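Local coordinates for putative large adhesion protein (Lap) involved in biofilm formation (Marinobacter hydrocarbonoclasticus ATCC 49840, PDB 6M8M) that probably attaches the bacterium to sugars during biofilm formation, through a PA14 domain of an RTX adhesin that binds glucose by way of a calcium ion, at residues Gly120-Thr128 with Gly162-Asp170; Phe131-Arg140 with Val143-Asn154. One frame throughout, in Å; residues are numbered along the deposited sequence. Where two conformers were deposited one is given.

Contact 1 lies at the surface, where strands 113-122 and 158-166 run out into loops; contact 2 is partly buried, nearer the middle of the domain, and reaches from its hydrophobic interior to the calcium-bound glucose. Along the chain, contact 2 is nested within the loop that contact 1 closes. Strands 128-136 and 158-166, neighbours in one sheet, tie them together: the Phe131 and Phe165 rings pack together, and Val148 lies against Phe165 CB. Their chemistry differs accordingly. Contact 1 relies on one backbone bond, a threonine hydroxyl pair, a water and a small apolar group of leucines and Phe165, whereas contact 2 combines aromatic packing, a salt bridge and metal-binding carboxylates.

Contact 1 (Gly120-Thr128 with Gly162-Asp170); sequences GNLELQAGT and GSEFTLTGD
Thr128 and Thr166 face each other as an antiparallel non-hydrogen-bonded pair, CA atoms 4.2 Å apart and both side chains on one face of the sheet. In each, OG1 lies beside the backbone N and CG2 anti to it (chi1 -56° and -63°), which brings the hydroxyls together in a hydrogen bond, Thr128 OG1 to Thr166 OG1 at 2.8 Å. Next along, Leu167 N donates to Gly127 O over 3.1 Å, nearly along the C=O axis. The same oxygen also meets Thr166 CA at 3.3 Å, a CA-H...O contact. Beyond it a water joins the chains, accepting from Gly127 N and donating to Leu167 O.

Leu167 turns its methyls to different neighbours: CD1 nestles against Gln125 O (3.4 Å) and Leu124 CB, while CD2 meets Leu122 CD1. That Leu122 methyl also approaches Phe165 CE2 at 4.2 Å, obliquely to the ring. With CG between its backbone N and carbonyl carbon (chi1 60°), Phe165 brings its ring back to Leu122 although its CB points away. Tyr129 and Val143 add to this apolar group. One backbone bond and a water prolong the antiparallel pair 128-136 and 158-166, and leucines off strand 113-122 join it to the PA14 fold's other sheet.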
loop_
_atom_site.group_PDB
_atom_site.type_symbol
_atom_site.label_atom_id
_atom_site.label_comp_id
_atom_site.label_asym_id
_atom_site.label_seq_id
_atom_site.Cartn_x
_atom_site.Cartn_y
_atom_site.Cartn_z
ATOM N N GLY A 120 6.002 7.946 2.183
ATOM C CA GLY A 120 6.761 8.482 3.285
ATOM C C GLY A 120 8.232 8.407 2.970
ATOM O O GLY A 120 8.629 8.205 1.824
ATOM N N ASN A 121 9.029 8.580 4.005
ATOM C CA ASN A 121 10.478 8.468 3.935
ATOM C C ASN A 121 10.927 7.387 4.895
ATOM O O ASN A 121 10.410 7.273 6.003
ATOM C CB ASN A 121 11.113 9.799 4.277
ATOM C CG ASN A 121 10.813 10.851 3.234
ATOM O OD1 ASN A 121 10.971 10.619 2.041
ATOM N ND2 ASN A 121 10.351 12.009 3.680
ATOM N N LEU A 122 11.886 6.583 4.453
ATOM C CA LEU A 122 12.395 5.489 5.265
ATOM C C LEU A 122 13.337 6.032 6.330
ATOM O O LEU A 122 14.334 6.694 6.019
ATOM C CB LEU A 122 13.164 4.493 4.404
ATOM C CG LEU A 122 12.323 3.731 3.377
ATOM C CD1 LEU A 122 13.190 2.900 2.451
ATOM C CD2 LEU A 122 11.302 2.847 4.075
ATOM N N GLU A 123 13.057 5.705 7.579
ATOM C CA GLU A 123 13.869 6.148 8.711
ATOM C C GLU A 123 14.875 5.044 9.020
ATOM O O GLU A 123 14.808 4.352 10.036
ATOM C CB GLU A 123 12.968 6.474 9.888
ATOM C CG GLU A 123 12.044 7.661 9.642
ATOM C CD GLU A 123 12.783 8.989 9.634
ATOM O OE1 GLU A 123 12.185 9.999 9.210
ATOM O OE2 GLU A 123 13.964 9.044 10.055
ATOM N N LEU A 124 15.822 4.883 8.100
ATOM C CA LEU A 124 16.786 3.800 8.135
ATOM C C LEU A 124 18.174 4.364 7.919
ATOM O O LEU A 124 18.356 5.262 7.097
ATOM C CB LEU A 124 16.510 2.804 7.019
ATOM C CG LEU A 124 15.154 2.104 7.062
ATOM C CD1 LEU A 124 14.937 1.271 5.810
ATOM C CD2 LEU A 124 15.040 1.242 8.289
ATOM N N GLN A 125 19.137 3.801 8.630
ATOM C CA GLN A 125 20.537 4.080 8.376
ATOM C C GLN A 125 20.972 3.411 7.068
ATOM O O GLN A 125 20.297 2.518 6.526
ATOM C CB GLN A 125 21.375 3.538 9.530
ATOM C CG GLN A 125 21.116 4.202 10.866
ATOM C CD GLN A 125 21.504 5.649 10.849
ATOM O OE1 GLN A 125 20.721 6.501 10.447
ATOM N NE2 GLN A 125 22.731 5.939 11.272
ATOM N N ALA A 126 22.116 3.845 6.550
ATOM C CA ALA A 126 22.703 3.198 5.381
ATOM C C ALA A 126 22.635 1.683 5.525
ATOM O O ALA A 126 22.947 1.134 6.577
ATOM C CB ALA A 126 24.162 3.638 5.222
ATOM N N GLY A 127 22.226 1.005 4.465
ATOM C CA GLY A 127 22.109 -0.437 4.535
ATOM C C GLY A 127 21.404 -1.011 3.334
ATOM O O GLY A 127 21.040 -0.307 2.392
ATOM N N THR A 128 21.247 -2.327 3.403
ATOM C CA THR A 128 20.624 -3.151 2.378
ATOM C C THR A 128 19.413 -3.808 3.017
ATOM O O THR A 128 19.529 -4.428 4.076
ATOM C CB THR A 128 21.605 -4.202 1.863
ATOM O OG1 THR A 128 22.790 -3.531 1.401
ATOM C CG2 THR A 128 20.977 -5.039 0.775
ATOM N N GLY A 162 10.480 -9.421 -2.277
ATOM C CA GLY A 162 10.998 -8.445 -3.202
ATOM C C GLY A 162 12.509 -8.524 -3.331
ATOM O O GLY A 162 13.172 -9.425 -2.813
ATOM N N SER A 163 13.058 -7.572 -4.065
ATOM C CA SER A 163 14.498 -7.543 -4.278
ATOM C C SER A 163 15.209 -6.796 -3.154
ATOM O O SER A 163 14.679 -5.837 -2.589
ATOM C CB SER A 163 14.850 -6.898 -5.619
ATOM O OG SER A 163 14.210 -5.652 -5.797
ATOM N N GLU A 164 16.424 -7.238 -2.833
ATOM C CA GLU A 164 17.275 -6.463 -1.947
ATOM C C GLU A 164 17.559 -5.115 -2.590
ATOM O O GLU A 164 17.719 -5.016 -3.813
ATOM C CB GLU A 164 18.569 -7.217 -1.651
ATOM C CG GLU A 164 18.341 -8.484 -0.836
ATOM C CD GLU A 164 19.601 -9.285 -0.568
ATOM O OE1 GLU A 164 19.629 -10.043 0.418
ATOM O OE2 GLU A 164 20.556 -9.173 -1.351
ATOM N N PHE A 165 17.582 -4.069 -1.775
ATOM C CA PHE A 165 17.911 -2.737 -2.256
ATOM C C PHE A 165 18.850 -2.093 -1.252
ATOM O O PHE A 165 18.717 -2.300 -0.045
ATOM C CB PHE A 165 16.659 -1.875 -2.507
ATOM C CG PHE A 165 15.805 -1.644 -1.299
ATOM C CD1 PHE A 165 14.839 -2.568 -0.927
ATOM C CD2 PHE A 165 15.917 -0.481 -0.558
ATOM C CE1 PHE A 165 14.043 -2.350 0.169
ATOM C CE2 PHE A 165 15.104 -0.266 0.547
ATOM C CZ PHE A 165 14.168 -1.198 0.902
ATOM N N THR A 166 19.787 -1.310 -1.756
ATOM C CA THR A 166 20.723 -0.570 -0.913
ATOM C C THR A 166 20.402 0.904 -1.044
ATOM O O THR A 166 20.258 1.422 -2.152
ATOM C CB THR A 166 22.160 -0.884 -1.326
ATOM O OG1 THR A 166 22.388 -2.287 -1.109
ATOM C CG2 THR A 166 23.156 -0.080 -0.529
ATOM N N LEU A 167 20.252 1.573 0.082
ATOM C CA LEU A 167 19.918 2.991 0.036
ATOM C C LEU A 167 21.022 3.747 -0.689
ATOM O O LEU A 167 22.205 3.461 -0.520
ATOM C CB LEU A 167 19.717 3.527 1.445
ATOM C CG LEU A 167 18.636 2.819 2.263
ATOM C CD1 LEU A 167 18.572 3.396 3.677
ATOM C CD2 LEU A 167 17.279 2.911 1.605
ATOM N N THR A 168 20.617 4.694 -1.528
ATOM C CA THR A 168 21.530 5.398 -2.425
ATOM C C THR A 168 21.299 6.897 -2.319
ATOM O O THR A 168 20.155 7.356 -2.271
ATOM C CB THR A 168 21.311 4.912 -3.874
ATOM O OG1 THR A 168 21.554 3.497 -3.948
ATOM C CG2 THR A 168 22.246 5.615 -4.837
ATOM N N GLY A 169 22.401 7.657 -2.282
ATOM C CA GLY A 169 22.331 9.077 -1.999
ATOM C C GLY A 169 22.132 9.344 -0.519
ATOM O O GLY A 169 22.066 8.437 0.311
ATOM N N ASP A 170 22.018 10.631 -0.182
ATOM C CA ASP A 170 21.908 11.033 1.215
ATOM C C ASP A 170 20.473 11.087 1.716
ATOM O O ASP A 170 20.259 11.298 2.914
ATOM C CB ASP A 170 22.574 12.394 1.438
HETATM O O HOH W 1 23.018 2.627 2.012
#

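Contact 2 (Phe131-Arg140 with Val143-Asn154); sequences FRVRADDGYR and VNGQTVAEYNGN. With CA (calcium ion), chain E; BGC (beta-D-glucopyranose), chain B.
Strands 131-136 and 146-151 belong to different sheets and pack face to face, 25° apart in direction, with axes 7.6 Å apart at closest approach. After a cis peptide before Asp137 the chain turns into a hairpin, closed by a type I' turn from Val143 to Gln146. Tyr139 and Tyr151 form a hydrogen-bonded antiparallel pair, each N donating to the other's O; Arg140 and Glu150 are the adjoining non-hydrogen-bonded pair.

The Tyr139 ring is sandwiched: Val133 CG1 sits 3.4 Å above the centre of one face, Tyr151 N over the opposite face, offset toward the rim. A chi1 of 58° lays the ring over the neighbouring strand at Glu150 and Tyr151, CE1 3.5 Å from Tyr151 CB. On the hairpin's other face, Arg140 and Glu150 lie side by side in a salt bridge. Arg140 NE and NH2 each donate to Glu150 OE2 over 3.0 Å, a side-on grip on one oxygen lying in the guanidinium plane: NH2 comes to its syn lone pair, NE from above the carboxylate plane, which is turned 48° from the guanidinium. Thr147 OG1 covers one guanidinium face.

Phe131 CD2 packs on Val148 CG2 (3.8 Å), Val143 CG2 meets the ring edge, and a water bridges Phe131 N and Val148 O. Calcium is bound by Asp136 OD1 at 2.3 Å, Asp137 OD2 at 2.4 Å, and glucose O1 and O2. Asp136 OD2 lies by glucose O2 and Asp137 OD1 by O1, so each carboxylate faces both metal and sugar. Asp181, Gly183 and Ala185 complete the shell; Gln182 N donates to Asp137 OD2.

Strand 128-136 lies between strands 158-166 and 186-194 in one sheet; the hairpin packs across it through Tyr139, Ile141, Val143, Val148 and Ala149, its strand 139-143 pairing with strand 174-181 of the other sheet.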
loop_
_atom_site.group_PDB
_atom_site.type_symbol
_atom_site.label_atom_id
_atom_site.label_comp_id
_atom_site.label_asym_id
_atom_site.label_seq_id
_atom_site.Cartn_x
_atom_site.Cartn_y
_atom_site.Cartn_z
ATOM N N PHE A 131 11.795 -6.017 1.212
ATOM C CA PHE A 131 10.398 -6.185 1.568
ATOM C C PHE A 131 9.917 -7.591 1.224
ATOM O O PHE A 131 10.388 -8.224 0.277
ATOM C CB PHE A 131 9.525 -5.193 0.797
ATOM C CG PHE A 131 9.650 -3.764 1.239
ATOM C CD1 PHE A 131 8.948 -3.306 2.331
ATOM C CD2 PHE A 131 10.424 -2.868 0.520
ATOM C CE1 PHE A 131 9.044 -1.970 2.716
ATOM C CE2 PHE A 131 10.515 -1.541 0.903
ATOM C CZ PHE A 131 9.819 -1.092 1.997
ATOM N N ARG A 132 8.918 -8.040 1.973
ATOM C CA ARG A 132 8.120 -9.218 1.651
ATOM C C ARG A 132 6.665 -8.810 1.815
ATOM O O ARG A 132 6.313 -8.166 2.804
ATOM C CB ARG A 132 8.476 -10.418 2.522
ATOM C CG ARG A 132 7.688 -11.662 2.142
ATOM C CD ARG A 132 8.229 -12.886 2.842
ATOM N NE ARG A 132 7.947 -12.839 4.258
ATOM C CZ ARG A 132 8.264 -13.801 5.119
ATOM N NH1 ARG A 132 8.888 -14.893 4.690
ATOM N NH2 ARG A 132 7.956 -13.668 6.397
ATOM N N VAL A 133 5.828 -9.165 0.845
ATOM C CA VAL A 133 4.459 -8.655 0.777
ATOM C C VAL A 133 3.497 -9.811 0.584
ATOM O O VAL A 133 3.700 -10.639 -0.307
ATOM C CB VAL A 133 4.285 -7.640 -0.373
ATOM C CG1 VAL A 133 2.850 -7.112 -0.409
ATOM C CG2 VAL A 133 5.297 -6.499 -0.256
ATOM N N ARG A 134 2.448 -9.850 1.390
ATOM C CA ARG A 134 1.321 -10.735 1.157
ATOM C C ARG A 134 0.141 -9.848 0.767
ATOM O O ARG A 134 -0.227 -8.934 1.520
ATOM C CB ARG A 134 0.973 -11.559 2.389
ATOM C CG ARG A 134 -0.199 -12.512 2.128
ATOM C CD ARG A 134 -0.370 -13.493 3.270
ATOM N NE ARG A 134 -1.442 -14.456 3.040
ATOM C CZ ARG A 134 -1.321 -15.550 2.308
ATOM N NH1 ARG A 134 -0.188 -15.843 1.702
ATOM N NH2 ARG A 134 -2.365 -16.358 2.180
ATOM N N ALA A 135 -0.439 -10.081 -0.406
ATOM C CA ALA A 135 -1.498 -9.205 -0.878
ATOM C C ALA A 135 -2.490 -9.942 -1.764
ATOM O O ALA A 135 -2.162 -10.939 -2.422
ATOM C CB ALA A 135 -0.904 -8.019 -1.666
ATOM N N ASP A 136 -3.705 -9.395 -1.783
ATOM C CA ASP A 136 -4.768 -9.670 -2.757
ATOM C C ASP A 136 -5.369 -8.282 -2.940
ATOM O O ASP A 136 -5.940 -7.763 -1.982
ATOM C CB ASP A 136 -5.772 -10.652 -2.153
ATOM C CG ASP A 136 -7.040 -10.799 -2.969
ATOM O OD1 ASP A 136 -7.343 -9.921 -3.799
ATOM O OD2 ASP A 136 -7.758 -11.802 -2.728
ATOM N N ASP A 137 -5.208 -7.614 -4.086
ATOM C CA ASP A 137 -4.672 -8.099 -5.340
ATOM C C ASP A 137 -3.224 -7.682 -5.533
ATOM O O ASP A 137 -2.337 -8.312 -4.958
ATOM C CB ASP A 137 -5.581 -7.620 -6.481
ATOM C CG ASP A 137 -6.862 -8.420 -6.533
ATOM O OD1 ASP A 137 -6.819 -9.557 -7.066
ATOM O OD2 ASP A 137 -7.893 -7.950 -5.974
ATOM N N GLY A 138 -2.965 -6.676 -6.360
ATOM C CA GLY A 138 -1.621 -6.313 -6.742
ATOM C C GLY A 138 -1.067 -5.102 -6.015
ATOM O O GLY A 138 -1.755 -4.417 -5.267
ATOM N N TYR A 139 0.208 -4.845 -6.288
ATOM C CA TYR A 139 0.901 -3.752 -5.626
ATOM C C TYR A 139 2.236 -3.491 -6.306
ATOM O O TYR A 139 2.768 -4.331 -7.040
ATOM C CB TYR A 139 1.173 -4.040 -4.132
ATOM C CG TYR A 139 1.974 -5.303 -3.962
ATOM C CD1 TYR A 139 1.343 -6.530 -3.957
ATOM C CD2 TYR A 139 3.364 -5.287 -3.893
ATOM C CE1 TYR A 139 2.048 -7.705 -3.865
ATOM C CE2 TYR A 139 4.095 -6.481 -3.813
ATOM C CZ TYR A 139 3.421 -7.684 -3.805
ATOM O OH TYR A 139 4.130 -8.873 -3.732
ATOM N N ARG A 140 2.794 -2.319 -6.006
ATOM C CA ARG A 140 4.173 -1.993 -6.336
ATOM C C ARG A 140 4.744 -1.154 -5.204
ATOM O O ARG A 140 4.078 -0.219 -4.735
ATOM C CB ARG A 140 4.295 -1.218 -7.644
ATOM C CG ARG A 140 5.765 -0.845 -7.927
ATOM C CD ARG A 140 5.956 -0.159 -9.246
ATOM N NE ARG A 140 5.790 -1.103 -10.339
ATOM C CZ ARG A 140 5.734 -0.749 -11.611
ATOM N NH1 ARG A 140 5.810 0.534 -11.953
ATOM N NH2 ARG A 140 5.571 -1.673 -12.535
ATOM N N VAL A 143 11.351 2.530 -3.936
ATOM C CA VAL A 143 12.213 3.249 -3.002
ATOM C C VAL A 143 13.121 4.119 -3.845
ATOM O O VAL A 143 13.798 3.620 -4.755
ATOM C CB VAL A 143 13.014 2.299 -2.107
ATOM C CG1 VAL A 143 14.077 3.072 -1.324
ATOM C CG2 VAL A 143 12.076 1.572 -1.149
ATOM N N ASN A 144 13.085 5.426 -3.595
ATOM C CA ASN A 144 13.844 6.391 -4.385
ATOM C C ASN A 144 13.567 6.197 -5.871
ATOM O O ASN A 144 14.468 6.273 -6.715
ATOM C CB ASN A 144 15.328 6.320 -4.057
ATOM C CG ASN A 144 15.648 6.972 -2.722
ATOM O OD1 ASN A 144 15.098 8.022 -2.383
ATOM N ND2 ASN A 144 16.512 6.336 -1.944
ATOM N N GLY A 145 12.302 5.937 -6.190
ATOM C CA GLY A 145 11.840 5.840 -7.554
ATOM C C GLY A 145 12.091 4.519 -8.246
ATOM O O GLY A 145 11.674 4.360 -9.400
ATOM N N GLN A 146 12.749 3.571 -7.594
ATOM C CA GLN A 146 13.053 2.284 -8.199
ATOM C C GLN A 146 12.156 1.198 -7.622
ATOM O O GLN A 146 11.944 1.138 -6.417
ATOM C CB GLN A 146 14.510 1.930 -7.942
ATOM C CG GLN A 146 15.477 2.849 -8.673
ATOM C CD GLN A 146 15.458 2.610 -10.175
ATOM O OE1 GLN A 146 15.626 1.477 -10.637
ATOM N NE2 GLN A 146 15.232 3.668 -10.942
ATOM N N THR A 147 11.652 0.331 -8.481
ATOM C CA THR A 147 10.809 -0.766 -8.029
ATOM C C THR A 147 11.626 -1.751 -7.224
ATOM O O THR A 147 12.654 -2.252 -7.694
ATOM C CB THR A 147 10.189 -1.466 -9.232
ATOM O OG1 THR A 147 9.395 -0.508 -9.927
ATOM C CG2 THR A 147 9.347 -2.646 -8.808
ATOM N N VAL A 148 11.150 -2.066 -6.025
ATOM C CA VAL A 148 11.808 -3.038 -5.161
ATOM C C VAL A 148 10.903 -4.199 -4.795
ATOM O O VAL A 148 11.382 -5.177 -4.206
ATOM C CB VAL A 148 12.400 -2.390 -3.891
ATOM C CG1 VAL A 148 13.428 -1.308 -4.263
ATOM C CG2 VAL A 148 11.318 -1.817 -2.996
ATOM N N ALA A 149 9.606 -4.119 -5.068
ATOM C CA ALA A 149 8.707 -5.250 -4.864
ATOM C C ALA A 149 7.462 -4.994 -5.687
ATOM O O ALA A 149 7.036 -3.842 -5.806
ATOM C CB ALA A 149 8.311 -5.405 -3.389
ATOM N N GLU A 150 6.873 -6.047 -6.239
ATOM C CA GLU A 150 5.605 -5.854 -6.939
ATOM C C GLU A 150 4.952 -7.194 -7.218
ATOM O O GLU A 150 5.627 -8.210 -7.416
ATOM C CB GLU A 150 5.746 -5.070 -8.244
ATOM C CG GLU A 150 6.484 -5.819 -9.305
ATOM C CD GLU A 150 6.511 -5.097 -10.642
ATOM O OE1 GLU A 150 7.264 -5.569 -11.520
ATOM O OE2 GLU A 150 5.815 -4.082 -10.806
ATOM N N TYR A 151 3.636 -7.173 -7.287
ATOM C CA TYR A 151 2.871 -8.213 -7.973
ATOM C C TYR A 151 1.933 -7.453 -8.904
ATOM O O TYR A 151 0.960 -6.833 -8.460
ATOM C CB TYR A 151 2.099 -9.135 -7.070
ATOM C CG TYR A 151 1.499 -10.226 -7.934
ATOM C CD1 TYR A 151 2.263 -11.312 -8.333
ATOM C CD2 TYR A 151 0.199 -10.142 -8.410
ATOM C CE1 TYR A 151 1.733 -12.303 -9.163
ATOM C CE2 TYR A 151 -0.329 -11.138 -9.239
ATOM C CZ TYR A 151 0.440 -12.192 -9.603
ATOM O OH TYR A 151 -0.114 -13.148 -10.426
ATOM N N ASN A 152 2.273 -7.454 -10.187
ATOM C CA ASN A 152 1.575 -6.614 -11.152
ATOM C C ASN A 152 0.451 -7.443 -11.764
ATOM O O ASN A 152 0.571 -7.986 -12.859
ATOM C CB ASN A 152 2.550 -6.090 -12.200
ATOM C CG ASN A 152 1.996 -4.897 -12.920
ATOM O OD1 ASN A 152 0.781 -4.680 -12.913
ATOM N ND2 ASN A 152 2.864 -4.105 -13.531
ATOM N N GLY A 153 -0.647 -7.578 -11.037
ATOM C CA GLY A 153 -1.754 -8.398 -11.485
ATOM C C GLY A 153 -2.716 -8.663 -10.344
ATOM O O GLY A 153 -2.531 -8.216 -9.202
ATOM N N ASN A 154 -3.777 -9.382 -10.678
ATOM C CA ASN A 154 -4.758 -9.829 -9.703
ATOM C C ASN A 154 -4.400 -11.213 -9.198
ATOM O O ASN A 154 -3.825 -12.027 -9.925
ATOM C CB ASN A 154 -6.144 -9.780 -10.329
ATOM C CG ASN A 154 -6.600 -8.353 -10.554
ATOM O OD1 ASN A 154 -6.255 -7.460 -9.775
ATOM N ND2 ASN A 154 -7.379 -8.125 -11.595
HETATM CA CA CA E . -9.411 -9.095 -4.461
HETATM C C2 BGC B . -10.038 -12.352 -5.187
HETATM C C3 BGC B . -9.893 -13.802 -4.863
HETATM C C4 BGC B . -9.818 -14.632 -6.120
HETATM C C5 BGC B . -8.702 -14.122 -7.020
HETATM C C6 BGC B . -8.579 -14.857 -8.317
HETATM C C1 BGC B . -8.909 -11.906 -6.099
HETATM O O1 BGC B . -9.071 -10.601 -6.445
HETATM O O2 BGC B . -9.995 -11.502 -4.033
HETATM O O3 BGC B . -10.996 -14.240 -4.039
HETATM O O4 BGC B . -9.506 -15.985 -5.790
HETATM O O5 BGC B . -8.926 -12.709 -7.333
HETATM O O6 BGC B . -9.773 -14.811 -9.056
HETATM O O HOH W 2 12.268 -5.327 -1.527
#